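PDB 3LUB: putative creatinine amidohydrolase from Bacteroides fragilis, which binds two zinc ions and probably hydrolyses carbon-nitrogen bonds, other than peptide bonds, in linear amides. Local coordinates for residues F[28-32]-F[120-125]; F[78-84]-F[206-210]. One frame throughout, in Å; residues are numbered along the deposited sequence.

Contact 1 of 2, residues F[28-32]-F[120-125]; sequences WGATE and HGGNNF. With ZN (zinc ion), chain B; EDO (1,2-ethanediol), chain C.
At the dinuclear zinc site of this creatininase-superfamily fold, Glu-32 and His-120 meet on one metal, each from a loop that follows the C-terminal end of a parallel strand, 23-28 and 113-118. Glu-32 OE1 binds the zinc ion at 2.2 Å and His-120 ND1 at 2.3 Å, with the carboxylate and imidazole planes nearly perpendicular, 88° apart. A water and Asp-43, which bridges to the second zinc, complete the shell. The glutamate reaches the metal as an extended chain, its CG anti to the backbone N (chi1 -172°), and OE2 is left to Gln-81.

The imidazole is held between two layers: Ala-30 CB lies over one face, toward its rim, 3.8 Å from CG of His-120, while Gly-122 N, in the type I turn 120-123, sits over the centre of the opposite face. His-120 NE2 is hydrogen-bonded to Ala-76 O. Beside the site, Asn-123 ND2 gives Gly-29 O a nearly straight bond of 3.1 Å (169°). Farther from the metal, Phe-125 brings CE1 and CZ over one face of the Trp-28 indole, CZ 3.6 Å from CD2 of Trp-28, with the planes inclined at 58°.

With ND1 on zinc and NE2 on a carbonyl, His-120 has both ring nitrogens engaged, which fixes the rotation of the ring about CB-CG and keeps ND1 aimed at the metal.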
# COMPACT_ATOMS: atom_id res chain seq x y z
N TRP F 28 6.27 -15.96 17.58
CA TRP F 28 5.18 -15.52 16.74
C TRP F 28 4.15 -16.61 16.71
O TRP F 28 4.42 -17.78 16.27
CB TRP F 28 5.70 -15.18 15.35
CG TRP F 28 4.80 -14.33 14.57
CD1 TRP F 28 3.46 -14.51 14.39
CD2 TRP F 28 5.14 -13.14 13.86
NE1 TRP F 28 2.96 -13.53 13.59
CE2 TRP F 28 3.96 -12.67 13.24
CE3 TRP F 28 6.34 -12.44 13.66
CZ2 TRP F 28 3.92 -11.52 12.45
CZ3 TRP F 28 6.31 -11.32 12.88
CH2 TRP F 28 5.10 -10.85 12.28
N GLY F 29 2.97 -16.24 17.20
CA GLY F 29 1.88 -17.15 17.40
C GLY F 29 0.64 -16.88 16.56
O GLY F 29 0.73 -16.62 15.37
N ALA F 30 -0.50 -17.03 17.20
CA ALA F 30 -1.81 -16.92 16.59
C ALA F 30 -2.81 -16.80 17.73
O ALA F 30 -2.50 -17.21 18.86
CB ALA F 30 -2.14 -18.17 15.71
N THR F 31 -3.99 -16.25 17.42
CA THR F 31 -5.16 -16.22 18.28
C THR F 31 -6.21 -17.14 17.60
O THR F 31 -6.86 -16.78 16.60
CB THR F 31 -5.62 -14.76 18.49
OG1 THR F 31 -4.48 -13.98 18.93
CG2 THR F 31 -6.81 -14.63 19.50
N GLU F 32 -6.36 -18.35 18.14
CA GLU F 32 -6.86 -19.49 17.38
C GLU F 32 -7.41 -20.55 18.31
O GLU F 32 -6.72 -20.99 19.21
CB GLU F 32 -5.73 -20.11 16.56
CG GLU F 32 -6.16 -21.20 15.59
CD GLU F 32 -5.00 -21.93 14.95
OE1 GLU F 32 -3.92 -21.98 15.60
OE2 GLU F 32 -5.16 -22.48 13.84
N HIS F 120 2.90 -21.38 15.11
CA HIS F 120 1.77 -21.63 14.23
C HIS F 120 2.24 -21.99 12.80
O HIS F 120 2.92 -21.23 12.15
CB HIS F 120 0.85 -20.41 14.26
CG HIS F 120 -0.30 -20.47 13.30
ND1 HIS F 120 -1.22 -21.49 13.29
CD2 HIS F 120 -0.67 -19.61 12.31
CE1 HIS F 120 -2.11 -21.27 12.34
NE2 HIS F 120 -1.79 -20.14 11.72
N GLY F 121 1.90 -23.19 12.35
CA GLY F 121 2.33 -23.67 11.03
C GLY F 121 1.76 -22.91 9.83
O GLY F 121 2.31 -22.98 8.75
N GLY F 122 0.66 -22.18 10.05
CA GLY F 122 0.07 -21.27 9.08
C GLY F 122 0.90 -20.04 8.79
O GLY F 122 0.72 -19.44 7.74
N ASN F 123 1.82 -19.69 9.69
CA ASN F 123 2.75 -18.60 9.45
C ASN F 123 3.91 -19.02 8.54
O ASN F 123 4.49 -20.09 8.70
CB ASN F 123 3.31 -18.04 10.77
CG ASN F 123 2.24 -17.51 11.71
OD1 ASN F 123 1.15 -17.07 11.28
ND2 ASN F 123 2.54 -17.53 13.02
N ASN F 124 4.23 -18.16 7.59
CA ASN F 124 5.30 -18.37 6.61
C ASN F 124 6.07 -17.06 6.48
O ASN F 124 5.49 -16.04 6.18
CB ASN F 124 4.69 -18.78 5.26
CG ASN F 124 4.06 -20.19 5.30
OD1 ASN F 124 4.76 -21.18 5.51
ND2 ASN F 124 2.73 -20.27 5.10
N PHE F 125 7.38 -17.10 6.74
CA PHE F 125 8.21 -15.93 6.84
C PHE F 125 9.31 -15.82 5.80
O PHE F 125 10.07 -14.87 5.84
CB PHE F 125 8.87 -15.87 8.24
CG PHE F 125 7.88 -15.78 9.35
CD1 PHE F 125 7.23 -14.57 9.61
CD2 PHE F 125 7.54 -16.89 10.11
CE1 PHE F 125 6.26 -14.48 10.62
CE2 PHE F 125 6.57 -16.80 11.12
CZ PHE F 125 5.93 -15.58 11.36
ZN ZN B . -1.90 -22.82 15.04
C1 EDO C . -4.98 -10.37 18.81
O1 EDO C . -4.98 -11.41 19.80
C2 EDO C . -5.02 -9.03 19.53
O2 EDO C . -6.33 -8.82 20.11
O HOH W 1 -1.37 -25.06 15.93

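Contact 2 of 2, residues F[78-84]-F[206-210]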
# COMPACT_ATOMS: atom_id res chain seq x y z
N ASN F 78 -6.95 -20.43 8.13
CA ASN F 78 -7.54 -21.11 7.00
C ASN F 78 -9.00 -20.79 6.82
O ASN F 78 -9.67 -20.32 7.75
CB ASN F 78 -7.41 -22.64 7.15
CG ASN F 78 -6.05 -23.16 6.84
OD1 ASN F 78 -5.07 -22.44 6.97
ND2 ASN F 78 -5.96 -24.42 6.45
N PRO F 79 -9.53 -21.14 5.64
CA PRO F 79 -10.97 -21.07 5.47
C PRO F 79 -11.73 -21.88 6.53
O PRO F 79 -11.33 -22.99 6.90
CB PRO F 79 -11.18 -21.66 4.07
CG PRO F 79 -9.86 -21.48 3.37
CD PRO F 79 -8.84 -21.65 4.44
N GLY F 80 -12.82 -21.30 7.02
CA GLY F 80 -13.60 -21.90 8.09
C GLY F 80 -13.14 -21.56 9.50
O GLY F 80 -13.92 -21.75 10.43
N GLN F 81 -11.91 -21.08 9.68
CA GLN F 81 -11.42 -20.71 11.01
C GLN F 81 -11.80 -19.30 11.42
O GLN F 81 -11.95 -19.03 12.60
CB GLN F 81 -9.90 -20.78 11.11
CG GLN F 81 -9.29 -22.19 11.12
CD GLN F 81 -7.81 -22.18 11.48
OE1 GLN F 81 -6.96 -21.77 10.69
NE2 GLN F 81 -7.51 -22.62 12.69
N ARG F 82 -11.89 -18.39 10.45
CA ARG F 82 -12.17 -17.00 10.75
C ARG F 82 -13.57 -16.83 11.40
O ARG F 82 -13.77 -15.97 12.25
CB ARG F 82 -12.04 -16.21 9.44
CG ARG F 82 -12.02 -14.70 9.57
CD ARG F 82 -11.81 -14.02 8.21
NE ARG F 82 -12.82 -14.39 7.19
CZ ARG F 82 -13.15 -13.63 6.14
NH1 ARG F 82 -12.59 -12.45 5.92
NH2 ARG F 82 -14.07 -14.04 5.28
N GLU F 83 -14.52 -17.68 11.01
CA GLU F 83 -15.86 -17.68 11.57
C GLU F 83 -15.94 -18.25 13.00
O GLU F 83 -16.95 -18.07 13.68
CB GLU F 83 -16.81 -18.46 10.64
CG GLU F 83 -16.64 -19.98 10.68
CD GLU F 83 -17.24 -20.69 9.45
OE1 GLU F 83 -16.57 -20.72 8.39
OE2 GLU F 83 -18.37 -21.22 9.56
N LEU F 84 -14.89 -18.91 13.47
CA LEU F 84 -14.90 -19.38 14.86
C LEU F 84 -14.65 -18.18 15.78
O LEU F 84 -13.76 -17.38 15.52
CB LEU F 84 -13.86 -20.48 15.09
CG LEU F 84 -14.00 -21.83 14.36
CD1 LEU F 84 -12.71 -22.67 14.52
CD2 LEU F 84 -15.25 -22.65 14.78
N PRO F 206 -5.26 -25.14 1.30
CA PRO F 206 -5.50 -25.13 2.74
C PRO F 206 -6.70 -26.00 3.14
O PRO F 206 -7.71 -26.07 2.44
CB PRO F 206 -5.76 -23.65 3.05
CG PRO F 206 -6.29 -23.08 1.77
CD PRO F 206 -5.59 -23.84 0.68
N ARG F 207 -6.56 -26.70 4.25
CA ARG F 207 -7.67 -27.39 4.89
C ARG F 207 -8.77 -26.37 5.20
O ARG F 207 -8.50 -25.28 5.71
CB ARG F 207 -7.16 -28.01 6.20
CG ARG F 207 -8.19 -28.78 7.02
CD ARG F 207 -7.67 -29.21 8.42
NE ARG F 207 -6.45 -30.04 8.40
CZ ARG F 207 -6.42 -31.38 8.26
NH1 ARG F 207 -7.53 -32.10 8.06
NH2 ARG F 207 -5.25 -32.00 8.29
N HIS F 208 -10.02 -26.74 4.91
CA HIS F 208 -11.17 -25.95 5.33
C HIS F 208 -11.66 -26.48 6.68
O HIS F 208 -12.11 -27.62 6.79
CB HIS F 208 -12.27 -25.99 4.29
CG HIS F 208 -11.89 -25.32 3.00
ND1 HIS F 208 -12.80 -24.66 2.21
CD2 HIS F 208 -10.68 -25.17 2.39
CE1 HIS F 208 -12.17 -24.13 1.17
NE2 HIS F 208 -10.89 -24.44 1.25
N TRP F 209 -11.53 -25.64 7.71
CA TRP F 209 -11.81 -26.04 9.08
C TRP F 209 -13.27 -26.44 9.28
O TRP F 209 -13.57 -27.40 9.99
CB TRP F 209 -11.40 -24.94 10.05
CG TRP F 209 -10.35 -25.38 10.97
CD1 TRP F 209 -10.51 -25.71 12.28
CD2 TRP F 209 -8.97 -25.60 10.67
NE1 TRP F 209 -9.32 -26.08 12.83
CE2 TRP F 209 -8.36 -26.05 11.86
CE3 TRP F 209 -8.20 -25.46 9.52
CZ2 TRP F 209 -7.01 -26.36 11.94
CZ3 TRP F 209 -6.85 -25.77 9.59
CH2 TRP F 209 -6.26 -26.22 10.81
N ASP F 210 -14.16 -25.71 8.60
CA ASP F 210 -15.60 -26.00 8.66
C ASP F 210 -16.00 -27.36 8.08
O ASP F 210 -16.93 -28.00 8.56
CB ASP F 210 -16.41 -24.88 7.99
CG ASP F 210 -16.12 -24.74 6.51
OD1 ASP F 210 -14.93 -24.62 6.16
OD2 ASP F 210 -17.09 -24.75 5.72
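Gln-81 lies along the indole of Trp-209, and its side chain is the one to follow. CB leaves the backbone beside the other segment rather than at it, and chi1 of -71° sets CG anti to the carbonyl carbon, above the five-membered ring, 3.4 Å from CG of Trp-209. CD comes next, over the ring fusion near CD2. The amide then spreads over the indole with the two planes only 19° apart, a stacked pair: NE2 is 3.6 Å from CE2 of Trp-209, while OE1 turns back to accept Asn-78 N at 2.9 Å on an in-plane lone pair. NE2 itself is probably hydrogen-bonded to Glu-32 OE2.

Arg-207 CD packs on the opposite indole face, and Asn-78 ND2 comes to the edge by CZ3. That same ND2 donates to Arg-207 O at 2.8 Å, in the carbonyl plane. Trp-209 N bonds Pro-79 O at 2.8 Å, tying the first residue of helix 209-212 to the loop. Pro-79 CB stands almost centrally over the His-208 ring, 3.7 Å from its centroid, a CH-pi contact. Gly-80 passes close to the start of this helix, its CA 3.6 Å from Asp-210 OD1.

A neighbouring subunit packs here as well, its Arg-130 hydrogen-bonded to Asn-78 OD1 and its Tyr-253 OH to His-208 N. This is a loop docked on a helix N terminus, with His-208 as the N-cap residue, in which Gln-81 acts as a second-shell residue to the zinc ligand Glu-32.

From the N terminus, the chain leaves strand 23-28 through 28-32, runs along helix 42-62 and strand 66-68, and then makes the loop that holds 78-84. Helix 92-108 and strand 113-118 follow, and 120-125 closes contact 1 by returning to the loop after the first strand. Contact 2 closes much later, when 206-210 comes back to 78-84. Because 78-84 falls within the span closed by contact 1 and 206-210 beyond it, the two closures cross. They lie about 14 Å apart, centre to centre, and one probable hydrogen bond, Gln-81 NE2 to Glu-32 OE2 at 2.6 Å, joins the strand-end metal site to the peripheral loop and helix 209-212.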